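Local coordinates for L-threonine dehydrogenase (Flavobacterium frigidimaris, PDB 2YY7), which probably catalyses the NAD-dependent oxidation of L-threonine at its 3-hydroxyl, holding the dinucleotide in a Rossmann-type domain, at residues K4-G9 with H67-I72; N30-D35 with S46-V51; Y73-L78 with K112-S117. All blocks are in the same frame, centred on the assembly; numbering follows the deposited sequence.

Contact 1 (K4-G9 with H67-I72); sequences KILIIG and HKITDI. With NAD (nicotinamide-adenine-dinucleotide), chain E.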
loop_
_atom_site.group_PDB
_atom_site.type_symbol
_atom_site.label_atom_id
_atom_site.label_comp_id
_atom_site.label_asym_id
_atom_site.label_seq_id
_atom_site.Cartn_x
_atom_site.Cartn_y
_atom_site.Cartn_z
ATOM N N LYS A 4 -22.923 -18.209 10.984
ATOM C CA LYS A 4 -22.346 -18.353 12.306
ATOM C C LYS A 4 -21.246 -17.297 12.274
ATOM O O LYS A 4 -20.244 -17.454 11.577
ATOM C CB LYS A 4 -21.761 -19.751 12.487
ATOM C CG LYS A 4 -21.361 -20.045 13.912
ATOM C CD LYS A 4 -22.547 -19.893 14.858
ATOM C CE LYS A 4 -22.142 -20.214 16.286
ATOM N NZ LYS A 4 -21.651 -21.622 16.396
ATOM N N ILE A 5 -21.447 -16.227 13.031
ATOM C CA ILE A 5 -20.535 -15.092 13.037
ATOM C C ILE A 5 -19.495 -14.997 14.150
ATOM O O ILE A 5 -19.777 -15.269 15.315
ATOM C CB ILE A 5 -21.354 -13.776 13.043
ATOM C CG1 ILE A 5 -22.332 -13.775 11.862
ATOM C CG2 ILE A 5 -20.418 -12.569 12.973
ATOM C CD1 ILE A 5 -23.416 -12.715 11.952
ATOM N N LEU A 6 -18.291 -14.592 13.767
ATOM C CA LEU A 6 -17.206 -14.388 14.714
ATOM C C LEU A 6 -16.743 -12.945 14.564
ATOM O O LEU A 6 -16.275 -12.537 13.497
ATOM C CB LEU A 6 -16.032 -15.331 14.434
ATOM C CG LEU A 6 -14.784 -15.053 15.284
ATOM C CD1 LEU A 6 -15.112 -15.231 16.772
ATOM C CD2 LEU A 6 -13.657 -15.990 14.864
ATOM N N ILE A 7 -16.908 -12.161 15.624
ATOM C CA ILE A 7 -16.481 -10.771 15.605
ATOM C C ILE A 7 -15.176 -10.669 16.391
ATOM O O ILE A 7 -15.141 -10.936 17.592
ATOM C CB ILE A 7 -17.533 -9.850 16.252
ATOM C CG1 ILE A 7 -18.832 -9.897 15.443
ATOM C CG2 ILE A 7 -17.004 -8.422 16.315
ATOM C CD1 ILE A 7 -19.990 -9.195 16.107
ATOM N N ILE A 8 -14.103 -10.304 15.699
ATOM C CA ILE A 8 -12.795 -10.168 16.322
ATOM C C ILE A 8 -12.624 -8.691 16.674
ATOM O O ILE A 8 -12.720 -7.824 15.801
ATOM C CB ILE A 8 -11.688 -10.630 15.351
ATOM C CG1 ILE A 8 -11.964 -12.074 14.919
ATOM C CG2 ILE A 8 -10.315 -10.540 16.017
ATOM C CD1 ILE A 8 -10.945 -12.624 13.926
ATOM N N GLY A 9 -12.387 -8.418 17.957
ATOM C CA GLY A 9 -12.251 -7.052 18.431
ATOM C C GLY A 9 -13.643 -6.546 18.771
ATOM O O GLY A 9 -13.967 -5.385 18.536
ATOM N N HIS A 67 -16.517 -23.175 16.796
ATOM C CA HIS A 67 -17.785 -22.462 16.687
ATOM C C HIS A 67 -18.341 -22.545 15.269
ATOM O O HIS A 67 -19.302 -21.856 14.928
ATOM C CB HIS A 67 -17.625 -21.000 17.120
ATOM C CG HIS A 67 -17.507 -20.829 18.605
ATOM N ND1 HIS A 67 -18.566 -21.031 19.461
ATOM C CD2 HIS A 67 -16.446 -20.513 19.386
ATOM C CE1 HIS A 67 -18.165 -20.847 20.707
ATOM N NE2 HIS A 67 -16.882 -20.533 20.688
ATOM N N LYS A 68 -17.729 -23.400 14.453
ATOM C CA LYS A 68 -18.159 -23.620 13.071
ATOM C C LYS A 68 -18.544 -22.305 12.395
ATOM O O LYS A 68 -19.658 -22.152 11.890
ATOM C CB LYS A 68 -19.351 -24.580 13.053
ATOM C CG LYS A 68 -19.122 -25.866 13.845
ATOM C CD LYS A 68 -18.007 -26.718 13.244
ATOM C CE LYS A 68 -17.748 -27.963 14.090
ATOM N NZ LYS A 68 -16.706 -28.848 13.494
ATOM N N ILE A 69 -17.597 -21.376 12.375
ATOM C CA ILE A 69 -17.800 -20.046 11.806
ATOM C C ILE A 69 -17.889 -19.990 10.287
ATOM O O ILE A 69 -17.129 -20.662 9.587
ATOM C CB ILE A 69 -16.662 -19.094 12.249
ATOM C CG1 ILE A 69 -16.640 -18.990 13.780
ATOM C CG2 ILE A 69 -16.830 -17.719 11.589
ATOM C CD1 ILE A 69 -17.925 -18.466 14.379
ATOM N N THR A 70 -18.811 -19.171 9.785
ATOM C CA THR A 70 -18.975 -18.989 8.348
ATOM C C THR A 70 -18.597 -17.554 7.962
ATOM O O THR A 70 -18.072 -17.323 6.878
ATOM C CB THR A 70 -20.430 -19.265 7.887
ATOM O OG1 THR A 70 -21.319 -18.317 8.488
ATOM C CG2 THR A 70 -20.854 -20.674 8.279
ATOM N N ASP A 71 -18.854 -16.602 8.858
ATOM C CA ASP A 71 -18.548 -15.191 8.610
ATOM C C ASP A 71 -17.633 -14.581 9.678
ATOM O O ASP A 71 -17.824 -14.799 10.873
ATOM C CB ASP A 71 -19.827 -14.342 8.580
ATOM C CG ASP A 71 -20.789 -14.739 7.476
ATOM O OD1 ASP A 71 -21.589 -13.863 7.079
ATOM O OD2 ASP A 71 -20.767 -15.902 7.019
ATOM N N ILE A 72 -16.653 -13.796 9.246
ATOM C CA ILE A 72 -15.759 -13.136 10.187
ATOM C C ILE A 72 -15.740 -11.630 9.956
ATOM O O ILE A 72 -15.567 -11.166 8.827
ATOM C CB ILE A 72 -14.299 -13.655 10.083
ATOM C CG1 ILE A 72 -14.204 -15.074 10.646
ATOM C CG2 ILE A 72 -13.350 -12.719 10.858
ATOM C CD1 ILE A 72 -12.788 -15.607 10.734
HETATM P PA NAD E . -11.356 0.147 18.953
HETATM O O1A NAD E . -12.398 0.869 19.735
HETATM O O2A NAD E . -9.955 0.571 19.211
HETATM O O5B NAD E . -11.552 -1.420 19.063
HETATM C C5B NAD E . -10.525 -2.311 18.739
HETATM C C4B NAD E . -10.720 -3.595 19.507
HETATM O O4B NAD E . -9.770 -4.542 19.014
HETATM C C3B NAD E . -10.481 -3.406 21.024
HETATM O O3B NAD E . -11.585 -3.903 21.800
HETATM C C2B NAD E . -9.157 -4.144 21.260
HETATM O O2B NAD E . -9.074 -4.710 22.556
HETATM C C1B NAD E . -9.191 -5.197 20.141
HETATM N N9A NAD E . -7.864 -5.760 19.849
HETATM C C8A NAD E . -6.668 -5.049 19.751
HETATM N N7A NAD E . -5.686 -5.926 19.497
HETATM C C5A NAD E . -6.247 -7.153 19.415
HETATM C C6A NAD E . -5.687 -8.404 19.211
HETATM N N6A NAD E . -4.382 -8.547 19.122
HETATM N N1A NAD E . -6.501 -9.507 19.207
HETATM C C2A NAD E . -7.869 -9.387 19.400
HETATM N N3A NAD E . -8.443 -8.153 19.635
HETATM C C4A NAD E . -7.613 -7.059 19.645
HETATM O O3 NAD E . -11.583 0.430 17.389
HETATM P PN NAD E . -12.967 0.669 16.576
HETATM O O1N NAD E . -14.048 -0.281 17.000
HETATM O O2N NAD E . -13.160 2.144 16.534
HETATM O O5D NAD E . -12.508 0.245 15.077
HETATM C C5D NAD E . -12.715 -1.091 14.595
HETATM C C4D NAD E . -12.264 -1.155 13.110
HETATM O O4D NAD E . -12.903 -0.133 12.367
HETATM C C3D NAD E . -10.766 -0.908 12.911
HETATM O O3D NAD E . -10.321 -1.688 11.805
HETATM C C2D NAD E . -10.697 0.543 12.500
HETATM O O2D NAD E . -9.477 0.764 11.832
HETATM C C1D NAD E . -11.960 0.697 11.653
HETATM N N1N NAD E . -12.360 2.122 11.587
HETATM C C2N NAD E . -12.846 2.751 12.715
HETATM C C3N NAD E . -13.217 4.090 12.644
HETATM C C7N NAD E . -13.860 4.770 13.822
HETATM O O7N NAD E . -14.116 6.121 13.657
HETATM N N7N NAD E . -14.122 4.127 14.974
HETATM C C4N NAD E . -13.076 4.802 11.438
HETATM C C5N NAD E . -12.606 4.143 10.298
HETATM C C6N NAD E . -12.231 2.816 10.379
#

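Contact 2 (N30-D35 with S46-V51); sequences NVIASD and SGPFEV. With NAD (nicotinamide-adenine-dinucleotide), chain E.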
loop_
_atom_site.group_PDB
_atom_site.type_symbol
_atom_site.label_atom_id
_atom_site.label_comp_id
_atom_site.label_asym_id
_atom_site.label_seq_id
_atom_site.Cartn_x
_atom_site.Cartn_y
_atom_site.Cartn_z
ATOM N N ASN A 30 -25.583 -17.166 17.772
ATOM C CA ASN A 30 -25.072 -17.306 16.411
ATOM C C ASN A 30 -23.937 -16.311 16.187
ATOM O O ASN A 30 -23.237 -16.367 15.176
ATOM C CB ASN A 30 -26.170 -17.052 15.379
ATOM C CG ASN A 30 -27.080 -18.240 15.196
ATOM O OD1 ASN A 30 -27.968 -18.491 16.007
ATOM N ND2 ASN A 30 -26.858 -18.990 14.129
ATOM N N VAL A 31 -23.769 -15.399 17.140
ATOM C CA VAL A 31 -22.729 -14.380 17.060
ATOM C C VAL A 31 -21.744 -14.555 18.213
ATOM O O VAL A 31 -22.098 -14.387 19.379
ATOM C CB VAL A 31 -23.333 -12.963 17.128
ATOM C CG1 VAL A 31 -22.249 -11.925 16.908
ATOM C CG2 VAL A 31 -24.447 -12.815 16.095
ATOM N N ILE A 32 -20.506 -14.903 17.877
ATOM C CA ILE A 32 -19.467 -15.107 18.876
ATOM C C ILE A 32 -18.602 -13.854 18.963
ATOM O O ILE A 32 -18.049 -13.408 17.960
ATOM C CB ILE A 32 -18.548 -16.298 18.499
ATOM C CG1 ILE A 32 -19.386 -17.527 18.122
ATOM C CG2 ILE A 32 -17.604 -16.612 19.655
ATOM C CD1 ILE A 32 -20.274 -18.055 19.227
ATOM N N ALA A 33 -18.494 -13.283 20.160
ATOM C CA ALA A 33 -17.682 -12.090 20.367
ATOM C C ALA A 33 -16.303 -12.519 20.854
ATOM O O ALA A 33 -16.191 -13.388 21.716
ATOM C CB ALA A 33 -18.340 -11.171 21.399
ATOM N N SER A 34 -15.256 -11.919 20.295
ATOM C CA SER A 34 -13.892 -12.253 20.692
ATOM C C SER A 34 -13.057 -10.983 20.742
ATOM O O SER A 34 -13.283 -10.046 19.979
ATOM C CB SER A 34 -13.261 -13.257 19.718
ATOM O OG SER A 34 -13.103 -12.706 18.422
ATOM N N ASP A 35 -12.092 -10.963 21.651
ATOM C CA ASP A 35 -11.234 -9.804 21.829
ATOM C C ASP A 35 -10.048 -10.236 22.685
ATOM O O ASP A 35 -10.104 -11.276 23.348
ATOM C CB ASP A 35 -12.032 -8.703 22.530
ATOM C CG ASP A 35 -11.419 -7.335 22.346
ATOM O OD1 ASP A 35 -10.379 -7.055 22.981
ATOM O OD2 ASP A 35 -11.978 -6.542 21.555
ATOM N N SER A 46 -23.380 -10.581 27.531
ATOM C CA SER A 46 -24.621 -10.777 26.786
ATOM C C SER A 46 -24.533 -11.797 25.652
ATOM O O SER A 46 -25.224 -11.666 24.639
ATOM C CB SER A 46 -25.120 -9.436 26.235
ATOM O OG SER A 46 -24.189 -8.876 25.326
ATOM N N GLY A 47 -23.695 -12.816 25.822
ATOM C CA GLY A 47 -23.566 -13.830 24.789
ATOM C C GLY A 47 -22.227 -14.545 24.781
ATOM O O GLY A 47 -21.353 -14.236 25.592
ATOM N N PRO A 48 -22.034 -15.510 23.869
ATOM C CA PRO A 48 -20.781 -16.264 23.771
ATOM C C PRO A 48 -19.578 -15.349 23.550
ATOM O O PRO A 48 -19.543 -14.582 22.587
ATOM C CB PRO A 48 -21.023 -17.184 22.579
ATOM C CG PRO A 48 -22.503 -17.411 22.625
ATOM C CD PRO A 48 -23.019 -16.018 22.898
ATOM N N PHE A 49 -18.598 -15.435 24.444
ATOM C CA PHE A 49 -17.392 -14.618 24.338
ATOM C C PHE A 49 -16.144 -15.494 24.387
ATOM O O PHE A 49 -16.074 -16.455 25.159
ATOM C CB PHE A 49 -17.325 -13.596 25.477
ATOM C CG PHE A 49 -16.108 -12.715 25.422
ATOM C CD1 PHE A 49 -16.098 -11.570 24.632
ATOM C CD2 PHE A 49 -14.954 -13.056 26.121
ATOM C CE1 PHE A 49 -14.952 -10.773 24.538
ATOM C CE2 PHE A 49 -13.802 -12.270 26.033
ATOM C CZ PHE A 49 -13.801 -11.128 25.241
ATOM N N GLU A 50 -15.155 -15.147 23.571
ATOM C CA GLU A 50 -13.902 -15.888 23.514
ATOM C C GLU A 50 -12.709 -14.941 23.498
ATOM O O GLU A 50 -12.673 -13.985 22.717
ATOM C CB GLU A 50 -13.845 -16.745 22.245
ATOM C CG GLU A 50 -14.889 -17.842 22.171
ATOM C CD GLU A 50 -14.459 -19.103 22.894
ATOM O OE1 GLU A 50 -13.556 -19.022 23.753
ATOM O OE2 GLU A 50 -15.033 -20.173 22.605
ATOM N N VAL A 51 -11.732 -15.203 24.358
ATOM C CA VAL A 51 -10.529 -14.384 24.372
ATOM C C VAL A 51 -9.723 -14.846 23.165
ATOM O O VAL A 51 -9.637 -16.042 22.896
ATOM C CB VAL A 51 -9.681 -14.623 25.642
ATOM C CG1 VAL A 51 -8.352 -13.881 25.526
ATOM C CG2 VAL A 51 -10.443 -14.158 26.876
HETATM P PA NAD E . -11.356 0.147 18.953
HETATM O O1A NAD E . -12.398 0.869 19.735
HETATM O O2A NAD E . -9.955 0.571 19.211
HETATM O O5B NAD E . -11.552 -1.420 19.063
HETATM C C5B NAD E . -10.525 -2.311 18.739
HETATM C C4B NAD E . -10.720 -3.595 19.507
HETATM O O4B NAD E . -9.770 -4.542 19.014
HETATM C C3B NAD E . -10.481 -3.406 21.024
HETATM O O3B NAD E . -11.585 -3.903 21.800
HETATM C C2B NAD E . -9.157 -4.144 21.260
HETATM O O2B NAD E . -9.074 -4.710 22.556
HETATM C C1B NAD E . -9.191 -5.197 20.141
HETATM N N9A NAD E . -7.864 -5.760 19.849
HETATM C C8A NAD E . -6.668 -5.049 19.751
HETATM N N7A NAD E . -5.686 -5.926 19.497
HETATM C C5A NAD E . -6.247 -7.153 19.415
HETATM C C6A NAD E . -5.687 -8.404 19.211
HETATM N N6A NAD E . -4.382 -8.547 19.122
HETATM N N1A NAD E . -6.501 -9.507 19.207
HETATM C C2A NAD E . -7.869 -9.387 19.400
HETATM N N3A NAD E . -8.443 -8.153 19.635
HETATM C C4A NAD E . -7.613 -7.059 19.645
HETATM O O3 NAD E . -11.583 0.430 17.389
HETATM P PN NAD E . -12.967 0.669 16.576
HETATM O O1N NAD E . -14.048 -0.281 17.000
HETATM O O2N NAD E . -13.160 2.144 16.534
HETATM O O5D NAD E . -12.508 0.245 15.077
HETATM C C5D NAD E . -12.715 -1.091 14.595
HETATM C C4D NAD E . -12.264 -1.155 13.110
HETATM O O4D NAD E . -12.903 -0.133 12.367
HETATM C C3D NAD E . -10.766 -0.908 12.911
HETATM O O3D NAD E . -10.321 -1.688 11.805
HETATM C C2D NAD E . -10.697 0.543 12.500
HETATM O O2D NAD E . -9.477 0.764 11.832
HETATM C C1D NAD E . -11.960 0.697 11.653
HETATM N N1N NAD E . -12.360 2.122 11.587
HETATM C C2N NAD E . -12.846 2.751 12.715
HETATM C C3N NAD E . -13.217 4.090 12.644
HETATM C C7N NAD E . -13.860 4.770 13.822
HETATM O O7N NAD E . -14.116 6.121 13.657
HETATM N N7N NAD E . -14.122 4.127 14.974
HETATM C C4N NAD E . -13.076 4.802 11.438
HETATM C C5N NAD E . -12.606 4.143 10.298
HETATM C C6N NAD E . -12.231 2.816 10.379
#

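Contact 3 (Y73-L78 with K112-S117); sequences YLMAAL and KIFWPS. With NAD (nicotinamide-adenine-dinucleotide), chain E.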
loop_
_atom_site.group_PDB
_atom_site.type_symbol
_atom_site.label_atom_id
_atom_site.label_comp_id
_atom_site.label_asym_id
_atom_site.label_seq_id
_atom_site.Cartn_x
_atom_site.Cartn_y
_atom_site.Cartn_z
ATOM N N TYR A 73 -15.958 -10.881 11.034
ATOM C CA TYR A 73 -15.904 -9.426 11.000
ATOM C C TYR A 73 -14.632 -9.100 11.790
ATOM O O TYR A 73 -14.621 -9.190 13.021
ATOM C CB TYR A 73 -17.122 -8.803 11.698
ATOM C CG TYR A 73 -18.437 -8.984 10.968
ATOM C CD1 TYR A 73 -19.098 -7.893 10.395
ATOM C CD2 TYR A 73 -19.031 -10.242 10.866
ATOM C CE1 TYR A 73 -20.327 -8.051 9.741
ATOM C CE2 TYR A 73 -20.258 -10.415 10.213
ATOM C CZ TYR A 73 -20.900 -9.316 9.654
ATOM O OH TYR A 73 -22.107 -9.486 9.013
ATOM N N LEU A 74 -13.561 -8.757 11.078
ATOM C CA LEU A 74 -12.274 -8.430 11.699
ATOM C C LEU A 74 -12.196 -6.942 12.024
ATOM O O LEU A 74 -11.874 -6.115 11.165
ATOM C CB LEU A 74 -11.131 -8.814 10.759
ATOM C CG LEU A 74 -9.697 -8.429 11.149
ATOM C CD1 LEU A 74 -9.313 -9.073 12.468
ATOM C CD2 LEU A 74 -8.750 -8.874 10.050
ATOM N N MET A 75 -12.476 -6.610 13.276
ATOM C CA MET A 75 -12.478 -5.224 13.716
ATOM C C MET A 75 -11.218 -4.825 14.467
ATOM O O MET A 75 -10.977 -3.641 14.672
ATOM C CB MET A 75 -13.696 -4.974 14.606
ATOM C CG MET A 75 -14.994 -5.513 14.026
ATOM S SD MET A 75 -15.333 -4.875 12.364
ATOM C CE MET A 75 -16.124 -3.316 12.761
ATOM N N ALA A 76 -10.417 -5.803 14.874
ATOM C CA ALA A 76 -9.197 -5.520 15.626
ATOM C C ALA A 76 -8.122 -4.827 14.797
ATOM O O ALA A 76 -7.825 -5.236 13.676
ATOM C CB ALA A 76 -8.639 -6.818 16.234
ATOM N N ALA A 77 -7.541 -3.777 15.371
ATOM C CA ALA A 77 -6.487 -2.992 14.729
ATOM C C ALA A 77 -6.248 -1.763 15.588
ATOM O O ALA A 77 -7.075 -1.437 16.435
ATOM C CB ALA A 77 -6.924 -2.548 13.335
ATOM N N LEU A 78 -5.114 -1.098 15.381
ATOM C CA LEU A 78 -4.816 0.140 16.100
ATOM C C LEU A 78 -5.272 1.266 15.168
ATOM O O LEU A 78 -5.078 1.187 13.954
ATOM C CB LEU A 78 -3.315 0.268 16.390
ATOM C CG LEU A 78 -2.694 -0.733 17.370
ATOM C CD1 LEU A 78 -1.298 -0.268 17.757
ATOM C CD2 LEU A 78 -3.555 -0.845 18.616
ATOM N N LYS A 112 -17.371 -15.887 4.308
ATOM C CA LYS A 112 -17.404 -14.459 4.038
ATOM C C LYS A 112 -16.606 -13.646 5.054
ATOM O O LYS A 112 -16.455 -14.041 6.212
ATOM C CB LYS A 112 -18.870 -14.000 4.034
ATOM C CG LYS A 112 -19.133 -12.585 3.528
ATOM C CD LYS A 112 -20.625 -12.228 3.636
ATOM C CE LYS A 112 -21.497 -13.148 2.782
ATOM N NZ LYS A 112 -22.957 -12.804 2.875
ATOM N N ILE A 113 -16.109 -12.498 4.611
ATOM C CA ILE A 113 -15.329 -11.629 5.473
ATOM C C ILE A 113 -15.737 -10.174 5.354
ATOM O O ILE A 113 -16.040 -9.687 4.259
ATOM C CB ILE A 113 -13.819 -11.671 5.113
ATOM C CG1 ILE A 113 -13.238 -13.056 5.386
ATOM C CG2 ILE A 113 -13.062 -10.606 5.911
ATOM C CD1 ILE A 113 -11.835 -13.231 4.841
ATOM N N PHE A 114 -15.766 -9.493 6.493
ATOM C CA PHE A 114 -16.000 -8.063 6.501
ATOM C C PHE A 114 -14.751 -7.509 7.168
ATOM O O PHE A 114 -14.362 -7.960 8.250
ATOM C CB PHE A 114 -17.197 -7.611 7.337
ATOM C CG PHE A 114 -17.274 -6.103 7.469
ATOM C CD1 PHE A 114 -17.699 -5.320 6.392
ATOM C CD2 PHE A 114 -16.800 -5.462 8.615
ATOM C CE1 PHE A 114 -17.647 -3.927 6.446
ATOM C CE2 PHE A 114 -16.741 -4.063 8.686
ATOM C CZ PHE A 114 -17.164 -3.294 7.595
ATOM N N TRP A 115 -14.117 -6.551 6.511
ATOM C CA TRP A 115 -12.924 -5.916 7.043
ATOM C C TRP A 115 -13.062 -4.441 6.698
ATOM O O TRP A 115 -13.160 -4.078 5.531
ATOM C CB TRP A 115 -11.668 -6.492 6.396
ATOM C CG TRP A 115 -10.436 -5.727 6.776
ATOM C CD1 TRP A 115 -9.768 -5.775 7.967
ATOM C CD2 TRP A 115 -9.781 -4.730 5.989
ATOM N NE1 TRP A 115 -8.739 -4.866 7.971
ATOM C CE2 TRP A 115 -8.725 -4.210 6.767
ATOM C CE3 TRP A 115 -9.989 -4.219 4.700
ATOM C CZ2 TRP A 115 -7.874 -3.203 6.297
ATOM C CZ3 TRP A 115 -9.141 -3.215 4.232
ATOM C CH2 TRP A 115 -8.097 -2.721 5.030
ATOM N N PRO A 116 -13.083 -3.570 7.712
ATOM C CA PRO A 116 -13.225 -2.147 7.417
ATOM C C PRO A 116 -11.925 -1.414 7.136
ATOM O O PRO A 116 -10.895 -1.665 7.771
ATOM C CB PRO A 116 -13.906 -1.621 8.664
ATOM C CG PRO A 116 -13.185 -2.404 9.751
ATOM C CD PRO A 116 -13.146 -3.816 9.168
ATOM N N SER A 117 -11.988 -0.518 6.159
ATOM C CA SER A 117 -10.852 0.318 5.812
ATOM C C SER A 117 -11.200 1.627 6.506
ATOM O O SER A 117 -12.002 1.635 7.448
ATOM C CB SER A 117 -10.770 0.532 4.301
ATOM O OG SER A 117 -9.654 1.343 3.962
HETATM P PA NAD E . -11.356 0.147 18.953
HETATM O O1A NAD E . -12.398 0.869 19.735
HETATM O O2A NAD E . -9.955 0.571 19.211
HETATM O O5B NAD E . -11.552 -1.420 19.063
HETATM C C5B NAD E . -10.525 -2.311 18.739
HETATM C C4B NAD E . -10.720 -3.595 19.507
HETATM O O4B NAD E . -9.770 -4.542 19.014
HETATM C C3B NAD E . -10.481 -3.406 21.024
HETATM O O3B NAD E . -11.585 -3.903 21.800
HETATM C C2B NAD E . -9.157 -4.144 21.260
HETATM O O2B NAD E . -9.074 -4.710 22.556
HETATM C C1B NAD E . -9.191 -5.197 20.141
HETATM N N9A NAD E . -7.864 -5.760 19.849
HETATM C C8A NAD E . -6.668 -5.049 19.751
HETATM N N7A NAD E . -5.686 -5.926 19.497
HETATM C C5A NAD E . -6.247 -7.153 19.415
HETATM C C6A NAD E . -5.687 -8.404 19.211
HETATM N N6A NAD E . -4.382 -8.547 19.122
HETATM N N1A NAD E . -6.501 -9.507 19.207
HETATM C C2A NAD E . -7.869 -9.387 19.400
HETATM N N3A NAD E . -8.443 -8.153 19.635
HETATM C C4A NAD E . -7.613 -7.059 19.645
HETATM O O3 NAD E . -11.583 0.430 17.389
HETATM P PN NAD E . -12.967 0.669 16.576
HETATM O O1N NAD E . -14.048 -0.281 17.000
HETATM O O2N NAD E . -13.160 2.144 16.534
HETATM O O5D NAD E . -12.508 0.245 15.077
HETATM C C5D NAD E . -12.715 -1.091 14.595
HETATM C C4D NAD E . -12.264 -1.155 13.110
HETATM O O4D NAD E . -12.903 -0.133 12.367
HETATM C C3D NAD E . -10.766 -0.908 12.911
HETATM O O3D NAD E . -10.321 -1.688 11.805
HETATM C C2D NAD E . -10.697 0.543 12.500
HETATM O O2D NAD E . -9.477 0.764 11.832
HETATM C C1D NAD E . -11.960 0.697 11.653
HETATM N N1N NAD E . -12.360 2.122 11.587
HETATM C C2N NAD E . -12.846 2.751 12.715
HETATM C C3N NAD E . -13.217 4.090 12.644
HETATM C C7N NAD E . -13.860 4.770 13.822
HETATM O O7N NAD E . -14.116 6.121 13.657
HETATM N N7N NAD E . -14.122 4.127 14.974
HETATM C C4N NAD E . -13.076 4.802 11.438
HETATM C C5N NAD E . -12.606 4.143 10.298
HETATM C C6N NAD E . -12.231 2.816 10.379
HETATM O O HOH W 1 -6.718 -5.364 10.661
#

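Contact 1 (K4-G9 with H67-I72)
Leu6 meets Ile69 and Ile72 where apolar side chains pack closely: its CB lies 3.7 Å from Ile69 CD1, and farther along Ile8 CD1 crosses obliquely at 3.9 Å from Ile72 CG2. The backbones run parallel here, Leu6 N donating to Asp71 O at 2.9 Å. Just before this, Lys4 O is gripped twice, by Thr70 N at 2.9 Å in the carbonyl plane and by Asp71 N from above it, while Thr70 OG1 accepts Lys4 N and donates to Asp71 OD2. Strands 5-8 and 71-74 are neighbours in the central sheet of a Rossmann fold, and Gly9, the first glycine of its GxxGxxG sequence, brings its CA to 3.6 Å from NAD O4B. The loose side is Lys68, exposed, whose chain leads away to a salt bridge with Glu65. Lys4, at the partly exposed edge, still fits closely: CB and CG lie against the Lys68 carbonyl, Lys4 CB 3.2 Å from Lys68 O, and bends at chi2 (58°) and chi4 (-61°) curl the chain back until NZ donates to His67 O at 2.8 Å from above the carbonyl plane. With an alanine here, lacking NZ and the methylenes beyond CB, His67 O would probably be left without its ammonium donor.

Contact 2 (N30-D35 with S46-V51)
Strands 31-35 and 49-51, joined through the short helix 42-45 as a beta-alpha-beta unit of the Rossmann fold, meet from Ile32 with Pro48 to Asp35 with Val51, and Asp35, at the end of the pairing, binds the adenosine ribose of NAD. The axes of the two short strand segments point the same general way, 29° apart, and three backbone bonds establish the parallel register: Ala33 N to Pro48 O at 2.9 Å, Glu50 N to Ala33 O at 2.8 Å and Asp35 N to Glu50 O at a longer 3.3 Å.

Side chains pack on both faces of this pairing. Ile32 crosses Pro48 at about a right angle, with its CD1 3.5 Å from Pro48 CB. Ile32 and Glu50 lie side by side, Ile32 CG2 3.9 Å from Glu50 CG, and that glutamate bends away at chi2 to give OE2 to His67 NE2. On the face of Ala33 and Asp35, Phe49 sets its CG anti to the backbone N (chi1 -180°), which lays the ring obliquely along the backbone of the neighbouring strand from Ala33 O to Asp35 N. The far end of the ring reaches Asp35, CZ lying 4.0 Å from Asp35 CB.

Asp35 turns its carboxylate away from strand 49-51 toward the cofactor, with CG anti to the backbone N (chi1 -160°). Backbone amides hold both its oxygens as well, Arg37 N on OD1 and Cys11 N on OD2, which fixes the rotation of the group. An acidic residue at the end of this strand is the classical mark of a preference for NAD, since it would probably repel the 2'-phosphate of NADP. Here the two ribose hydroxyls are taken one by each oxygen: NAD O2B donates to Asp35 OD1 at 2.7 Å, and NAD O3B to Asp35 OD2 at 2.7 Å.

Contact 3 (Y73-L78 with K112-S117)
The side chains of Tyr73 and Phe114 cross at about a right angle where the parallel strands 71-74 and 112-118 of the Rossmann sheet run side by side, yet their ring planes differ by only 39°, and the rings are neither stacked nor set edge to face. Their centroids are 5.8 Å apart, and the closest side-chain touch is Tyr73 CD1 against Phe114 CB at 3.6 Å. Helix 216-228 covers this face through Thr223 and Met227.

Met75 begins by pointing away from the other strand, but bends at chi2 (-55°) and chi3 (-84°) bring its sulfur back. SD then sits at the rim of the Phe114 ring, near its plane and 5.2 Å from the centroid, a Met-aromatic contact made at the edge. The Met75 side chain also crosses Pro116 at about a right angle, SD 4.0 Å from Pro116 CD; the sulfur thus touches both the ring and the proline.

On the opposite face Leu74 and Trp115 lie alongside each other and point the same way, Leu74 CD2 being 3.9 Å from Trp115 CD1. Between the faces, Leu74 N donates to Phe114 O at 3.0 Å.

Beyond the paired residues both segments turn to the dinucleotide. Pro116 CG touches the nicotinamide ribose, 3.5 Å from NAD O4D, while Ala76 CB meets the adenine at 3.6 Å from NAD C4A.

How the contacts relate
The three contacts are three of the four neighbouring pairs in the strand order 49-51, 31-35, 5-8, 71-74, 112-118; the 31-35 with 5-8 pairing lies between contacts 1 and 2, which meet through Ile5 O to Ile32 N and His67 NE2 to Glu50 OE2. Contacts 1 and 3 share strand 71-74, and Ile8 O to Met75 N links them. Contact 2 does not touch contact 3, their centres being about 16 Å apart. Contact 3 is wholly buried and largely apolar. Contact 1 is buried apart from a polar, partly exposed start, and contact 2 is only partly buried. All three reach NAD: a glycine in contact 1, a carboxylate in contact 2, apolar side chains and backbone carbonyls in contact 3.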